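PDB 4ILO: CT398 from Chlamydia trachomatis, which is of unknown function but pairs a long coiled-coil hairpin with a zinc ribbon and may bind DNA or RNA. Local coordinates for residues A13-D18 against D191-P196. Sequence-based numbering, arbitrary orientation.
Sequences AIQELD and DRVVVP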
ATOM      1  N   ALA A  13     -14.118  26.037  23.321  1.00 35.52           N
ATOM      2  CA  ALA A  13     -13.468  24.879  23.928  1.00 35.65           C
ATOM      3  C   ALA A  13     -13.769  23.606  23.155  1.00 37.99           C
ATOM      4  O   ALA A  13     -12.911  22.712  23.069  1.00 38.95           O
ATOM      5  CB  ALA A  13     -13.897  24.717  25.390  1.00 36.86           C
ATOM      6  N   ILE A  14     -14.977  23.495  22.597  1.00 35.52           N
ATOM      7  CA  ILE A  14     -15.266  22.378  21.700  1.00 35.27           C
ATOM      8  C   ILE A  14     -14.387  22.456  20.463  1.00 34.12           C
ATOM      9  O   ILE A  14     -13.919  21.433  19.941  1.00 33.78           O
ATOM     10  CB  ILE A  14     -16.755  22.389  21.335  1.00 37.47           C
ATOM     11  CG1 ILE A  14     -17.568  22.020  22.581  1.00 37.51           C
ATOM     12  CG2 ILE A  14     -17.026  21.491  20.156  1.00 35.91           C
ATOM     13  CD1 ILE A  14     -18.973  22.388  22.496  1.00 38.66           C
ATOM     14  N   GLN A  15     -14.160  23.673  19.973  1.00 33.84           N
ATOM     15  CA  GLN A  15     -13.363  23.855  18.775  1.00 33.09           C
ATOM     16  C   GLN A  15     -11.935  23.357  18.986  1.00 32.54           C
ATOM     17  O   GLN A  15     -11.327  22.797  18.065  1.00 31.95           O
ATOM     18  CB  GLN A  15     -13.380  25.317  18.361  1.00 33.30           C
ATOM     19  CG  GLN A  15     -12.740  25.570  17.066  1.00 32.96           C
ATOM     20  CD  GLN A  15     -12.848  26.996  16.646  1.00 33.54           C
ATOM     21  OE1 GLN A  15     -13.395  27.300  15.595  1.00 33.95           O
ATOM     22  NE2 GLN A  15     -12.334  27.898  17.482  1.00 33.79           N
ATOM     23  N   GLU A  16     -11.382  23.531  20.190  1.00 33.37           N
ATOM     24  CA  GLU A  16     -10.023  23.030  20.427  1.00 39.61           C
ATOM     25  C   GLU A  16      -9.977  21.501  20.389  1.00 38.27           C
ATOM     26  O   GLU A  16      -9.005  20.909  19.875  1.00 32.53           O
ATOM     27  CB  GLU A  16      -9.468  23.582  21.743  1.00 42.23           C
ATOM     28  CG  GLU A  16      -9.211  25.086  21.695  1.00 40.77           C
ATOM     29  CD  GLU A  16      -8.376  25.494  20.463  1.00 39.38           C
ATOM     30  OE1 GLU A  16      -7.224  25.011  20.312  1.00 36.36           O
ATOM     31  OE2 GLU A  16      -8.879  26.304  19.644  1.00 35.35           O
ATOM     32  N   LEU A  17     -11.032  20.844  20.884  1.00 33.02           N
ATOM     33  CA  LEU A  17     -11.106  19.392  20.780  1.00 37.33           C
ATOM     34  C   LEU A  17     -11.215  18.959  19.324  1.00 32.13           C
ATOM     35  O   LEU A  17     -10.482  18.067  18.873  1.00 31.64           O
ATOM     36  CB  LEU A  17     -12.274  18.861  21.606  1.00 36.98           C
ATOM     37  CG  LEU A  17     -12.191  19.200  23.094  1.00 39.59           C
ATOM     38  CD1 LEU A  17     -13.470  18.770  23.840  1.00 39.13           C
ATOM     39  CD2 LEU A  17     -10.932  18.601  23.739  1.00 35.56           C
ATOM     40  N   ASP A  18     -12.094  19.614  18.562  1.00 32.08           N
ATOM     41  CA  ASP A  18     -12.242  19.265  17.156  1.00 31.53           C
ATOM     42  C   ASP A  18     -10.935  19.439  16.369  1.00 30.69           C
ATOM     43  O   ASP A  18     -10.619  18.617  15.493  1.00 30.17           O
ATOM     44  CB  ASP A  18     -13.407  20.025  16.543  1.00 32.03           C
ATOM     45  CG  ASP A  18     -14.748  19.453  16.978  1.00 48.98           C
ATOM     46  OD1 ASP A  18     -14.792  18.220  17.153  1.00 54.35           O
ATOM     47  OD2 ASP A  18     -15.741  20.211  17.159  1.00 36.00           O
ATOM     48  N   ASP A 191     -10.734  23.716   9.867  1.00 23.31           N
ATOM     49  CA  ASP A 191      -9.836  24.454  10.750  1.00 22.83           C
ATOM     50  C   ASP A 191     -10.709  25.408  11.572  1.00 21.99           C
ATOM     51  O   ASP A 191     -11.941  25.301  11.558  1.00 22.92           O
ATOM     52  CB  ASP A 191      -8.684  25.114   9.973  1.00 22.37           C
ATOM     53  CG  ASP A 191      -9.150  26.245   9.055  1.00 42.33           C
ATOM     54  OD1 ASP A 191     -10.333  26.642   9.129  1.00 37.91           O
ATOM     55  OD2 ASP A 191      -8.336  26.753   8.253  1.00 33.75           O
ATOM     56  N   ARG A 192     -10.089  26.332  12.300  1.00 22.17           N
ATOM     57  CA  ARG A 192     -10.870  27.120  13.259  1.00 23.89           C
ATOM     58  C   ARG A 192     -11.868  27.978  12.509  1.00 21.55           C
ATOM     59  O   ARG A 192     -11.493  28.751  11.619  1.00 21.39           O
ATOM     60  CB  ARG A 192      -9.978  27.967  14.161  1.00 23.69           C
ATOM     61  CG  ARG A 192      -9.338  27.106  15.245  1.00 26.20           C
ATOM     62  CD  ARG A 192      -8.371  27.860  16.202  1.00 24.57           C
ATOM     63  NE  ARG A 192      -7.707  26.907  17.102  1.00 25.53           N
ATOM     64  CZ  ARG A 192      -6.640  26.158  16.776  1.00 28.36           C
ATOM     65  NH1 ARG A 192      -6.051  26.244  15.583  1.00 25.24           N
ATOM     66  NH2 ARG A 192      -6.124  25.324  17.667  1.00 28.81           N
ATOM     67  N   VAL A 193     -13.140  27.828  12.865  1.00 21.39           N
ATOM     68  CA  VAL A 193     -14.212  28.565  12.213  1.00 20.97           C
ATOM     69  C   VAL A 193     -14.905  29.599  13.137  1.00 21.57           C
ATOM     70  O   VAL A 193     -15.705  30.427  12.650  1.00 23.39           O
ATOM     71  CB  VAL A 193     -15.220  27.583  11.599  1.00 20.88           C
ATOM     72  CG1 VAL A 193     -14.511  26.745  10.470  1.00 21.34           C
ATOM     73  CG2 VAL A 193     -15.770  26.661  12.674  1.00 21.27           C
ATOM     74  N   VAL A 194     -14.656  29.556  14.442  1.00 21.54           N
ATOM     75  CA  VAL A 194     -15.041  30.622  15.368  1.00 21.86           C
ATOM     76  C   VAL A 194     -13.748  31.343  15.693  1.00 22.33           C
ATOM     77  O   VAL A 194     -12.900  30.806  16.416  1.00 22.90           O
ATOM     78  CB  VAL A 194     -15.697  30.066  16.638  1.00 22.40           C
ATOM     79  CG1 VAL A 194     -16.226  31.238  17.537  1.00 22.86           C
ATOM     80  CG2 VAL A 194     -16.831  29.134  16.293  1.00 22.16           C
ATOM     81  N   VAL A 195     -13.554  32.525  15.117  1.00 22.25           N
ATOM     82  CA  VAL A 195     -12.218  33.132  15.131  1.00 22.80           C
ATOM     83  C   VAL A 195     -12.286  34.589  15.568  1.00 27.30           C
ATOM     84  O   VAL A 195     -13.293  35.269  15.319  1.00 24.82           O
ATOM     85  CB  VAL A 195     -11.543  33.050  13.747  1.00 22.43           C
ATOM     86  CG1 VAL A 195     -11.374  31.564  13.295  1.00 24.60           C
ATOM     87  CG2 VAL A 195     -12.292  33.922  12.707  1.00 22.01           C
ATOM     88  N   PRO A 196     -11.254  35.118  16.217  1.00 28.09           N
ATOM     89  CA  PRO A 196     -11.327  36.499  16.698  1.00 27.26           C
ATOM     90  C   PRO A 196     -10.859  37.493  15.634  1.00 27.18           C
ATOM     91  O   PRO A 196     -10.189  37.137  14.648  1.00 24.92           O
ATOM     92  CB  PRO A 196     -10.397  36.485  17.922  1.00 33.97           C
ATOM     93  CG  PRO A 196      -9.328  35.440  17.555  1.00 38.86           C
ATOM     94  CD  PRO A 196     -10.046  34.405  16.692  1.00 24.98           C
TER
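Q15, on one turn of helix 2-86, faces R192 where the chain at 191-193 leads into strand 194-198, and the closest pair of CA atoms, those of Q15 and R192, is 6.9 Å apart. Side chains therefore span the gap, and Q15 does most of the work. With CG anti to its own N (chi1 -173°) and the chain extended beyond, its amide is carried straight to the backbone at the start of the strand. There OE1 accepts two N-H groups. The bond from V194 N, 2.8 Å to Q15 OE1, is nearly straight and lies in the carbonyl plane on a lone pair; V193 N, also 2.8 Å from Q15 OE1, comes in tilted from that plane and with a more bent N-H. The other end of the amide donates from NE2 to V194 O at 3.1 Å, almost within the amide plane. Q15 thus bonds both the N-H and the C=O of V194, as a neighbouring strand might, and the three bonds fix the rotation of its amide.

R192 runs past this amide, its CG 3.8 Å from Q15 CD, and extends to E16. The E16 chain bends at chi2 (-51°), and its carboxylate lies nearly coplanar with the guanidinium, the planes 16° apart. The resulting salt bridge is bidentate and side-on: R192 NE reaches E16 OE2 and R192 NH2 reaches E16 OE1, both at 2.9 Å and both on syn lone pairs.

The contact fastens the base of the coiled-coil hairpin to the zinc ribbon. V194 also packs on L8, I11 and L12 of helix 2-86, Y182 of helix 176-189 touches both Q15 and V193, and V193 and V195 continue the backbone pairing to I232 in strand 232-234.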